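Local coordinates for protein diketoreductase (Acinetobacter baylyi, PDB 4E12) that reduces dicarbonyl compounds with NADH and probably acts as a (3S)-3-hydroxyacyl-CoA dehydrogenase of fatty acid beta-oxidation, at residues I4-T12 / T23-D34; A111-S122 / T133-F144. All coordinates share one frame; numbering follows the deposited sequence.

Contact 1 of 2, residues I4-T12 / T23-D34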
loop_
_atom_site.group_PDB
_atom_site.type_symbol
_atom_site.label_atom_id
_atom_site.label_comp_id
_atom_site.label_asym_id
_atom_site.label_seq_id
_atom_site.Cartn_x
_atom_site.Cartn_y
_atom_site.Cartn_z
ATOM N N ILE A 4 -11.361 -13.595 31.770
ATOM C CA ILE A 4 -11.825 -14.568 30.798
ATOM C C ILE A 4 -11.124 -15.899 30.983
ATOM O O ILE A 4 -9.895 -15.971 31.038
ATOM C CB ILE A 4 -11.615 -14.063 29.359
ATOM C CG1 ILE A 4 -12.342 -12.736 29.182
ATOM C CG2 ILE A 4 -12.113 -15.101 28.365
ATOM C CD1 ILE A 4 -12.067 -12.057 27.879
ATOM N N THR A 5 -11.913 -16.961 31.079
ATOM C CA THR A 5 -11.371 -18.307 31.186
ATOM C C THR A 5 -12.073 -19.250 30.217
ATOM O O THR A 5 -11.425 -20.045 29.528
ATOM C CB THR A 5 -11.533 -18.883 32.620
ATOM O OG1 THR A 5 -10.727 -18.134 33.543
ATOM C CG2 THR A 5 -11.116 -20.340 32.648
ATOM N N ASN A 6 -13.396 -19.167 30.165
ATOM C CA ASN A 6 -14.167 -20.057 29.302
ATOM C C ASN A 6 -14.533 -19.318 28.036
ATOM O O ASN A 6 -15.196 -18.279 28.068
ATOM C CB ASN A 6 -15.456 -20.511 29.990
ATOM C CG ASN A 6 -15.197 -21.274 31.280
ATOM O OD1 ASN A 6 -14.150 -21.906 31.448
ATOM N ND2 ASN A 6 -16.155 -21.213 32.203
ATOM N N VAL A 7 -14.127 -19.874 26.911
ATOM C CA VAL A 7 -14.385 -19.215 25.661
ATOM C C VAL A 7 -15.151 -20.164 24.786
ATOM O O VAL A 7 -14.748 -21.317 24.623
ATOM C CB VAL A 7 -13.066 -18.795 24.972
ATOM C CG1 VAL A 7 -13.374 -18.121 23.638
ATOM C CG2 VAL A 7 -12.293 -17.848 25.882
ATOM N N THR A 8 -16.272 -19.684 24.256
ATOM C CA THR A 8 -17.030 -20.433 23.269
ATOM C C THR A 8 -16.936 -19.733 21.927
ATOM O O THR A 8 -17.098 -18.513 21.811
ATOM C CB THR A 8 -18.526 -20.617 23.660
ATOM O OG1 THR A 8 -18.599 -21.316 24.913
ATOM C CG2 THR A 8 -19.266 -21.427 22.602
ATOM N N VAL A 9 -16.651 -20.527 20.914
ATOM C CA VAL A 9 -16.566 -20.027 19.558
ATOM C C VAL A 9 -17.751 -20.597 18.790
ATOM O O VAL A 9 -17.968 -21.809 18.822
ATOM C CB VAL A 9 -15.242 -20.463 18.906
ATOM C CG1 VAL A 9 -15.212 -19.990 17.467
ATOM C CG2 VAL A 9 -14.059 -19.858 19.664
ATOM N N LEU A 10 -18.521 -19.727 18.138
ATOM C CA LEU A 10 -19.705 -20.136 17.388
ATOM C C LEU A 10 -19.329 -20.270 15.926
ATOM O O LEU A 10 -19.007 -19.280 15.257
ATOM C CB LEU A 10 -20.811 -19.095 17.518
ATOM C CG LEU A 10 -21.150 -18.620 18.924
ATOM C CD1 LEU A 10 -22.337 -17.686 18.796
ATOM C CD2 LEU A 10 -21.471 -19.802 19.836
ATOM N N GLY A 11 -19.354 -21.494 15.426
ATOM C CA GLY A 11 -18.907 -21.716 14.073
ATOM C C GLY A 11 -17.532 -22.351 14.031
ATOM O O GLY A 11 -16.623 -21.959 14.767
ATOM N N THR A 12 -17.371 -23.334 13.163
ATOM C CA THR A 12 -16.149 -24.112 13.143
ATOM C C THR A 12 -15.574 -24.193 11.751
ATOM O O THR A 12 -14.898 -25.168 11.410
ATOM C CB THR A 12 -16.386 -25.526 13.682
ATOM O OG1 THR A 12 -17.394 -26.190 12.897
ATOM C CG2 THR A 12 -16.829 -25.451 15.136
ATOM N N THR A 23 -6.982 -20.058 20.594
ATOM C CA THR A 23 -7.424 -19.760 21.950
ATOM C C THR A 23 -7.154 -20.946 22.882
ATOM O O THR A 23 -6.670 -20.768 24.005
ATOM C CB THR A 23 -8.909 -19.324 21.958
ATOM O OG1 THR A 23 -9.038 -18.079 21.261
ATOM C CG2 THR A 23 -9.415 -19.134 23.373
ATOM N N ALA A 24 -7.446 -22.147 22.402
ATOM C CA ALA A 24 -7.131 -23.371 23.127
ATOM C C ALA A 24 -5.617 -23.515 23.337
ATOM O O ALA A 24 -5.166 -23.767 24.461
ATOM C CB ALA A 24 -7.699 -24.582 22.398
ATOM N N PHE A 25 -4.837 -23.312 22.275
ATOM C CA PHE A 25 -3.370 -23.442 22.352
ATOM C C PHE A 25 -2.762 -22.552 23.450
ATOM O O PHE A 25 -1.714 -22.875 24.020
ATOM C CB PHE A 25 -2.737 -23.107 20.994
ATOM C CG PHE A 25 -1.234 -23.191 20.980
ATOM C CD1 PHE A 25 -0.578 -24.384 21.294
ATOM C CD2 PHE A 25 -0.470 -22.075 20.650
ATOM C CE1 PHE A 25 0.824 -24.453 21.276
ATOM C CE2 PHE A 25 0.916 -22.138 20.630
ATOM C CZ PHE A 25 1.563 -23.321 20.942
ATOM N N HIS A 26 -3.418 -21.438 23.744
ATOM C CA HIS A 26 -2.918 -20.494 24.740
ATOM C C HIS A 26 -3.521 -20.640 26.128
ATOM O O HIS A 26 -3.424 -19.712 26.935
ATOM C CB HIS A 26 -3.056 -19.056 24.275
ATOM C CG HIS A 26 -2.016 -18.636 23.289
ATOM N ND1 HIS A 26 -2.136 -18.861 21.936
ATOM C CD2 HIS A 26 -0.830 -18.002 23.464
ATOM C CE1 HIS A 26 -1.068 -18.387 21.319
ATOM N NE2 HIS A 26 -0.262 -17.861 22.223
ATOM N N GLY A 27 -4.152 -21.779 26.405
ATOM C CA GLY A 27 -4.475 -22.104 27.783
ATOM C C GLY A 27 -5.909 -21.919 28.207
ATOM O O GLY A 27 -6.274 -22.313 29.313
ATOM N N PHE A 28 -6.735 -21.324 27.360
ATOM C CA PHE A 28 -8.136 -21.098 27.713
ATOM C C PHE A 28 -8.942 -22.372 27.559
ATOM O O PHE A 28 -8.518 -23.299 26.863
ATOM C CB PHE A 28 -8.737 -19.963 26.874
ATOM C CG PHE A 28 -8.127 -18.616 27.156
ATOM C CD1 PHE A 28 -6.894 -18.271 26.623
ATOM C CD2 PHE A 28 -8.788 -17.694 27.959
ATOM C CE1 PHE A 28 -6.325 -17.027 26.887
ATOM C CE2 PHE A 28 -8.223 -16.445 28.228
ATOM C CZ PHE A 28 -6.990 -16.115 27.687
ATOM N N ALA A 29 -10.089 -22.422 28.231
ATOM C CA ALA A 29 -11.017 -23.541 28.116
ATOM C C ALA A 29 -12.001 -23.243 27.007
ATOM O O ALA A 29 -12.884 -22.394 27.160
ATOM C CB ALA A 29 -11.760 -23.749 29.430
ATOM N N VAL A 30 -11.850 -23.955 25.905
ATOM C CA VAL A 30 -12.566 -23.650 24.677
ATOM C C VAL A 30 -13.661 -24.660 24.412
ATOM O O VAL A 30 -13.446 -25.876 24.506
ATOM C CB VAL A 30 -11.595 -23.607 23.484
ATOM C CG1 VAL A 30 -12.326 -23.468 22.156
ATOM C CG2 VAL A 30 -10.623 -22.449 23.657
ATOM N N THR A 31 -14.834 -24.135 24.082
ATOM C CA THR A 31 -15.912 -24.948 23.539
ATOM C C THR A 31 -16.151 -24.497 22.098
ATOM O O THR A 31 -16.338 -23.305 21.839
ATOM C CB THR A 31 -17.216 -24.744 24.326
ATOM O OG1 THR A 31 -17.010 -25.105 25.696
ATOM C CG2 THR A 31 -18.329 -25.603 23.744
ATOM N N ALA A 32 -16.125 -25.439 21.161
ATOM C CA ALA A 32 -16.432 -25.134 19.769
ATOM C C ALA A 32 -17.868 -25.537 19.491
ATOM O O ALA A 32 -18.242 -26.695 19.694
ATOM C CB ALA A 32 -15.488 -25.911 18.850
ATOM N N TYR A 33 -18.670 -24.588 19.017
ATOM C CA TYR A 33 -20.075 -24.845 18.771
ATOM C C TYR A 33 -20.388 -24.879 17.275
ATOM O O TYR A 33 -19.871 -24.078 16.485
ATOM C CB TYR A 33 -20.965 -23.815 19.472
ATOM C CG TYR A 33 -22.366 -23.876 18.929
ATOM C CD1 TYR A 33 -23.281 -24.804 19.419
ATOM C CD2 TYR A 33 -22.779 -23.011 17.916
ATOM C CE1 TYR A 33 -24.572 -24.872 18.911
ATOM C CE2 TYR A 33 -24.062 -23.072 17.400
ATOM C CZ TYR A 33 -24.952 -24.000 17.901
ATOM O OH TYR A 33 -26.223 -24.056 17.394
ATOM N N ASP A 34 -21.224 -25.825 16.882
ATOM C CA ASP A 34 -21.712 -25.841 15.513
ATOM C C ASP A 34 -23.025 -26.618 15.491
ATOM O O ASP A 34 -23.459 -27.136 16.527
ATOM C CB ASP A 34 -20.670 -26.395 14.555
ATOM C CG ASP A 34 -20.785 -25.790 13.158
ATOM O OD1 ASP A 34 -21.905 -25.474 12.717
ATOM O OD2 ASP A 34 -19.747 -25.597 12.505
HETATM O O HOH W 1 -19.228 -23.936 10.397
#
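Thr23, near the end of helix 14-25, meets Val7 tip to tip. Its methyl CG2 lies 4.0 Å from Val7 CG2, while its hydroxyl is turned to Ile19 O of the same helix. Phe28 follows the turn and presents a ring edge to the backbone just before strand 6-10. Ile4 O lies near the ring plane, 3.3 Å from Phe28 CE2. The ring is swung there with CG anti to the carbonyl carbon (chi1 -66°). Phe173 covers this corner, edge-to-face with Phe28.

From Ala29 the segments pair as parallel strands, 6-10 and 29-33. Ala29 N gives its hydrogen to Thr5 O, and Ala29 O accepts from Val7 N (2.8 Å). Val30 lies on the sheet face shared with Val7, Val9 and Ala32. Thr31 N and O bond Val7 O and Val9 N. On the opposite face Thr31 and Thr8 run alongside each other in the same direction, and Thr8 OG1 is bonded to Ala82 O. Ala32 CB touches Thr12 CG2. Tyr33 N bonds Val9 O, and the Tyr33 carbonyl O accepts from Gly11 N. The Tyr33 ring crosses Leu10 obliquely, with CD2 of Leu10 4.0 Å from Tyr33 CD2.

With helix 14-25 the pair forms the first beta-alpha-beta unit of the Rossmann fold, and Gly11 opens what fits a GxGxxG-type loop. Just past strand 29-33, Asp34 OD2 accepts from Thr12 OG1, a very short bond at 2.5 Å. Thr12 N adds a weak bond, and a water donates to Asp34 OD2 at 2.7 Å.

Thr12 and Asp34 both bind NAD(+). An acid in this place usually takes the adenosine ribose hydroxyls. The threonine hydroxyl would probably stabilise the negative carboxylate and hold it in position at the glycine-rich turn.

Contact 2 of 2, residues A111-S122 / T133-F144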
loop_
_atom_site.group_PDB
_atom_site.type_symbol
_atom_site.label_atom_id
_atom_site.label_comp_id
_atom_site.label_asym_id
_atom_site.label_seq_id
_atom_site.Cartn_x
_atom_site.Cartn_y
_atom_site.Cartn_z
ATOM N N ALA A 111 -26.945 -17.025 27.297
ATOM C CA ALA A 111 -25.670 -16.824 27.961
ATOM C C ALA A 111 -25.810 -16.135 29.309
ATOM O O ALA A 111 -26.652 -15.247 29.486
ATOM C CB ALA A 111 -24.722 -16.033 27.062
ATOM N N PRO A 112 -24.992 -16.547 30.292
ATOM C CA PRO A 112 -25.076 -15.876 31.588
ATOM C C PRO A 112 -24.762 -14.382 31.430
ATOM O O PRO A 112 -24.106 -13.972 30.468
ATOM C CB PRO A 112 -24.030 -16.609 32.432
ATOM C CG PRO A 112 -23.059 -17.163 31.441
ATOM C CD PRO A 112 -23.875 -17.507 30.229
ATOM N N ALA A 113 -25.248 -13.566 32.356
ATOM C CA ALA A 113 -25.133 -12.118 32.228
ATOM C C ALA A 113 -23.685 -11.649 32.051
ATOM O O ALA A 113 -23.438 -10.578 31.488
ATOM C CB ALA A 113 -25.773 -11.432 33.425
ATOM N N LYS A 114 -22.737 -12.450 32.524
ATOM C CA LYS A 114 -21.326 -12.066 32.519
ATOM C C LYS A 114 -20.706 -12.081 31.124
ATOM O O LYS A 114 -19.674 -11.441 30.897
ATOM C CB LYS A 114 -20.517 -13.006 33.405
ATOM C CG LYS A 114 -20.585 -14.454 32.966
ATOM C CD LYS A 114 -19.517 -15.284 33.670
ATOM C CE LYS A 114 -19.572 -16.720 33.181
ATOM N NZ LYS A 114 -18.535 -17.561 33.846
ATOM N N THR A 115 -21.332 -12.817 30.207
ATOM C CA THR A 115 -20.731 -13.149 28.915
ATOM C C THR A 115 -20.506 -11.969 27.968
ATOM O O THR A 115 -21.429 -11.227 27.619
ATOM C CB THR A 115 -21.517 -14.277 28.193
ATOM O OG1 THR A 115 -21.540 -15.441 29.037
ATOM C CG2 THR A 115 -20.834 -14.659 26.879
ATOM N N ILE A 116 -19.256 -11.819 27.536
ATOM C CA ILE A 116 -18.922 -10.851 26.496
ATOM C C ILE A 116 -19.157 -11.486 25.135
ATOM O O ILE A 116 -18.800 -12.649 24.923
ATOM C CB ILE A 116 -17.452 -10.431 26.599
ATOM C CG1 ILE A 116 -17.213 -9.772 27.959
ATOM C CG2 ILE A 116 -17.077 -9.531 25.422
ATOM C CD1 ILE A 116 -15.771 -9.453 28.273
ATOM N N PHE A 117 -19.782 -10.741 24.228
ATOM C CA PHE A 117 -20.001 -11.228 22.868
ATOM C C PHE A 117 -19.055 -10.511 21.909
ATOM O O PHE A 117 -19.006 -9.279 21.874
ATOM C CB PHE A 117 -21.428 -10.950 22.380
ATOM C CG PHE A 117 -22.514 -11.670 23.145
ATOM C CD1 PHE A 117 -22.222 -12.722 24.005
ATOM C CD2 PHE A 117 -23.838 -11.283 22.993
ATOM C CE1 PHE A 117 -23.234 -13.382 24.706
ATOM C CE2 PHE A 117 -24.861 -11.935 23.693
ATOM C CZ PHE A 117 -24.557 -12.984 24.547
ATOM N N ALA A 118 -18.326 -11.267 21.102
ATOM C CA ALA A 118 -17.504 -10.631 20.077
ATOM C C ALA A 118 -17.791 -11.245 18.705
ATOM O O ALA A 118 -17.786 -12.469 18.547
ATOM C CB ALA A 118 -16.028 -10.769 20.445
ATOM N N THR A 119 -18.050 -10.391 17.718
ATOM C CA THR A 119 -18.269 -10.829 16.339
ATOM C C THR A 119 -16.965 -10.754 15.534
ATOM O O THR A 119 -16.180 -9.821 15.717
ATOM C CB THR A 119 -19.351 -9.944 15.647
ATOM O OG1 THR A 119 -19.517 -10.356 14.287
ATOM C CG2 THR A 119 -18.970 -8.467 15.699
ATOM N N ASN A 120 -16.728 -11.738 14.660
ATOM C CA ASN A 120 -15.547 -11.733 13.797
ATOM C C ASN A 120 -15.923 -11.200 12.413
ATOM O O ASN A 120 -15.119 -11.268 11.477
ATOM C CB ASN A 120 -14.961 -13.160 13.679
ATOM C CG ASN A 120 -13.747 -13.226 12.766
ATOM O OD1 ASN A 120 -12.802 -12.444 12.906
ATOM N ND2 ASN A 120 -13.773 -14.151 11.813
ATOM N N SER A 121 -17.128 -10.630 12.298
ATOM C CA SER A 121 -17.734 -10.320 10.996
ATOM C C SER A 121 -16.881 -9.389 10.134
ATOM O O SER A 121 -16.420 -8.348 10.608
ATOM C CB SER A 121 -19.141 -9.724 11.176
ATOM O OG SER A 121 -19.769 -9.508 9.920
ATOM N N SER A 122 -16.683 -9.768 8.868
ATOM C CA SER A 122 -15.995 -8.916 7.893
ATOM C C SER A 122 -16.955 -8.121 7.003
ATOM O O SER A 122 -16.504 -7.300 6.203
ATOM C CB SER A 122 -15.052 -9.732 6.986
ATOM O OG SER A 122 -13.940 -10.271 7.690
ATOM N N THR A 133 -28.331 -8.498 20.548
ATOM C CA THR A 133 -27.600 -9.101 21.650
ATOM C C THR A 133 -28.356 -8.974 22.960
ATOM O O THR A 133 -28.402 -9.921 23.746
ATOM C CB THR A 133 -26.201 -8.493 21.851
ATOM O OG1 THR A 133 -26.317 -7.136 22.291
ATOM C CG2 THR A 133 -25.406 -8.553 20.560
ATOM N N GLY A 134 -28.936 -7.804 23.199
ATOM C CA GLY A 134 -29.572 -7.553 24.477
ATOM C C GLY A 134 -28.566 -7.142 25.526
ATOM O O GLY A 134 -28.903 -6.957 26.698
ATOM N N ARG A 135 -27.308 -7.034 25.107
ATOM C CA ARG A 135 -26.253 -6.553 25.983
ATOM C C ARG A 135 -25.246 -5.690 25.224
ATOM O O ARG A 135 -24.091 -6.076 25.039
ATOM C CB ARG A 135 -25.574 -7.714 26.719
ATOM C CG ARG A 135 -24.906 -8.763 25.839
ATOM C CD ARG A 135 -24.361 -9.918 26.695
ATOM N NE ARG A 135 -25.440 -10.748 27.235
ATOM C CZ ARG A 135 -25.267 -11.802 28.029
ATOM N NH1 ARG A 135 -24.052 -12.172 28.393
ATOM N NH2 ARG A 135 -26.318 -12.492 28.460
ATOM N N GLY A 136 -25.691 -4.517 24.787
ATOM C CA GLY A 136 -24.824 -3.626 24.038
ATOM C C GLY A 136 -23.539 -3.219 24.742
ATOM O O GLY A 136 -22.545 -2.899 24.086
ATOM N N ASP A 137 -23.542 -3.208 26.069
ATOM C CA ASP A 137 -22.344 -2.832 26.815
ATOM C C ASP A 137 -21.295 -3.939 26.769
ATOM O O ASP A 137 -20.133 -3.728 27.134
ATOM C CB ASP A 137 -22.684 -2.507 28.272
ATOM C CG ASP A 137 -23.363 -3.662 28.981
ATOM O OD1 ASP A 137 -24.417 -4.134 28.490
ATOM O OD2 ASP A 137 -22.829 -4.110 30.016
ATOM N N LYS A 138 -21.706 -5.117 26.308
ATOM C CA LYS A 138 -20.828 -6.280 26.307
ATOM C C LYS A 138 -20.645 -6.866 24.915
ATOM O O LYS A 138 -20.257 -8.029 24.788
ATOM C CB LYS A 138 -21.376 -7.360 27.252
ATOM C CG LYS A 138 -21.363 -6.988 28.730
ATOM C CD LYS A 138 -21.934 -8.116 29.564
ATOM C CE LYS A 138 -21.780 -7.861 31.057
ATOM N NZ LYS A 138 -20.352 -7.869 31.474
ATOM N N PHE A 139 -20.933 -6.078 23.881
ATOM C CA PHE A 139 -20.825 -6.543 22.506
ATOM C C PHE A 139 -19.822 -5.685 21.744
ATOM O O PHE A 139 -19.837 -4.456 21.836
ATOM C CB PHE A 139 -22.182 -6.484 21.813
ATOM C CG PHE A 139 -22.155 -6.945 20.396
ATOM C CD1 PHE A 139 -22.554 -6.105 19.362
ATOM C CD2 PHE A 139 -21.727 -8.237 20.088
ATOM C CE1 PHE A 139 -22.532 -6.532 18.040
ATOM C CE2 PHE A 139 -21.701 -8.679 18.771
ATOM C CZ PHE A 139 -22.105 -7.822 17.737
ATOM N N LEU A 140 -18.930 -6.337 21.011
ATOM C CA LEU A 140 -18.006 -5.631 20.140
ATOM C C LEU A 140 -17.522 -6.545 19.033
ATOM O O LEU A 140 -17.966 -7.691 18.917
ATOM C CB LEU A 140 -16.831 -5.046 20.937
ATOM C CG LEU A 140 -16.130 -5.942 21.964
ATOM C CD1 LEU A 140 -15.577 -7.199 21.315
ATOM C CD2 LEU A 140 -15.035 -5.167 22.678
ATOM N N ALA A 141 -16.628 -6.034 18.202
ATOM C CA ALA A 141 -16.040 -6.866 17.169
ATOM C C ALA A 141 -14.625 -7.210 17.569
ATOM O O ALA A 141 -13.910 -6.362 18.106
ATOM C CB ALA A 141 -16.052 -6.151 15.828
ATOM N N LEU A 142 -14.250 -8.466 17.334
ATOM C CA LEU A 142 -12.885 -8.947 17.463
ATOM C C LEU A 142 -12.584 -9.669 16.161
ATOM O O LEU A 142 -13.051 -10.789 15.935
ATOM C CB LEU A 142 -12.773 -9.915 18.647
ATOM C CG LEU A 142 -11.354 -10.379 18.991
ATOM C CD1 LEU A 142 -10.548 -9.157 19.438
ATOM C CD2 LEU A 142 -11.390 -11.433 20.087
ATOM N N HIS A 143 -11.803 -9.016 15.311
ATOM C CA HIS A 143 -11.651 -9.414 13.926
ATOM C C HIS A 143 -10.250 -9.938 13.690
ATOM O O HIS A 143 -9.260 -9.238 13.922
ATOM C CB HIS A 143 -11.939 -8.218 13.023
ATOM C CG HIS A 143 -11.927 -8.541 11.557
ATOM N ND1 HIS A 143 -11.020 -7.981 10.684
ATOM C CD2 HIS A 143 -12.705 -9.367 10.817
ATOM C CE1 HIS A 143 -11.240 -8.448 9.465
ATOM N NE2 HIS A 143 -12.256 -9.291 9.520
ATOM N N PHE A 144 -10.193 -11.182 13.245
ATOM C CA PHE A 144 -8.951 -11.902 12.962
ATOM C C PHE A 144 -8.668 -11.934 11.458
ATOM O O PHE A 144 -9.534 -11.617 10.638
ATOM C CB PHE A 144 -9.096 -13.343 13.449
ATOM C CG PHE A 144 -9.288 -13.462 14.927
ATOM C CD1 PHE A 144 -10.531 -13.217 15.505
ATOM C CD2 PHE A 144 -8.224 -13.819 15.749
ATOM C CE1 PHE A 144 -10.704 -13.329 16.887
ATOM C CE2 PHE A 144 -8.392 -13.931 17.114
ATOM C CZ PHE A 144 -9.629 -13.687 17.686
#
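Pro112 O is gripped by two donors that come from opposite faces of its carbonyl plane. One is Thr115 N, which closes a type I turn. The other is Arg135 NH1, 2.7 Å from Pro112 O. Arg135 NH1 also reaches Thr115 O, on a lone pair in the carbonyl plane, at 2.9 Å. Arg135 NH2 bonds Ala111 O from above its carbonyl plane. These bonds fix the rotation of the guanidinium. It overhangs the rim of the Phe117 ring at CZ, nearly parallel to it, the planes 10° apart. Arg135 CD stands over the face of the same ring, 3.8 Å from its centroid, as a CH-pi contact. The side chain is bent at chi3 (72°) and so wraps over the ring. Thr133 CB meets the ring at its edge.

Beyond this end, strands 116-119 and 139-144 run parallel. With helix 126-133 they form a beta-alpha-beta unit of the NAD-binding domain. Phe117 N bonds Lys138 O, Phe117 O takes Leu140 N, and Thr119 N and O bond Leu140 O and Leu142 N. Phe139 lies on the face with Phe117 and Thr119. Ala118 CB packs on Leu140 CD1 on the other face.

Asn120 and Ser122 bind NAD(+). Asn120 OD1 accepts an almost straight bond (174°) from Phe144 N at 2.9 Å. His143, predicted to be important for catalysis, has Asn120 O and Ser122 OG at its ring edge. His143 NE2 is hydrogen-bonded to Ser122 OG at 2.7 Å. ND1 pairs with Glu155, as in the His-Glu pair of 3-hydroxyacyl-CoA dehydrogenases, and Tyr191 stacks on the ring.

Near the N terminus, contact 1 closes the loop from strand 6-10 through helix 14-25 to strand 29-33. The chain then runs through helix 37-57 and returns to the sheet at strands 74-76 and 88-91. Contact 2 closes a second loop of similar length, from strand 116-119 through helix 126-133 to strand 139-144. The two follow in series and neither nest nor cross. Their centres are 14 Å apart and they do not touch. Strand 88-91 lies between 6-10 and 116-119 and joins the pairs into one sheet. Residues just past strand ends in both contacts contribute to one NAD(+) site.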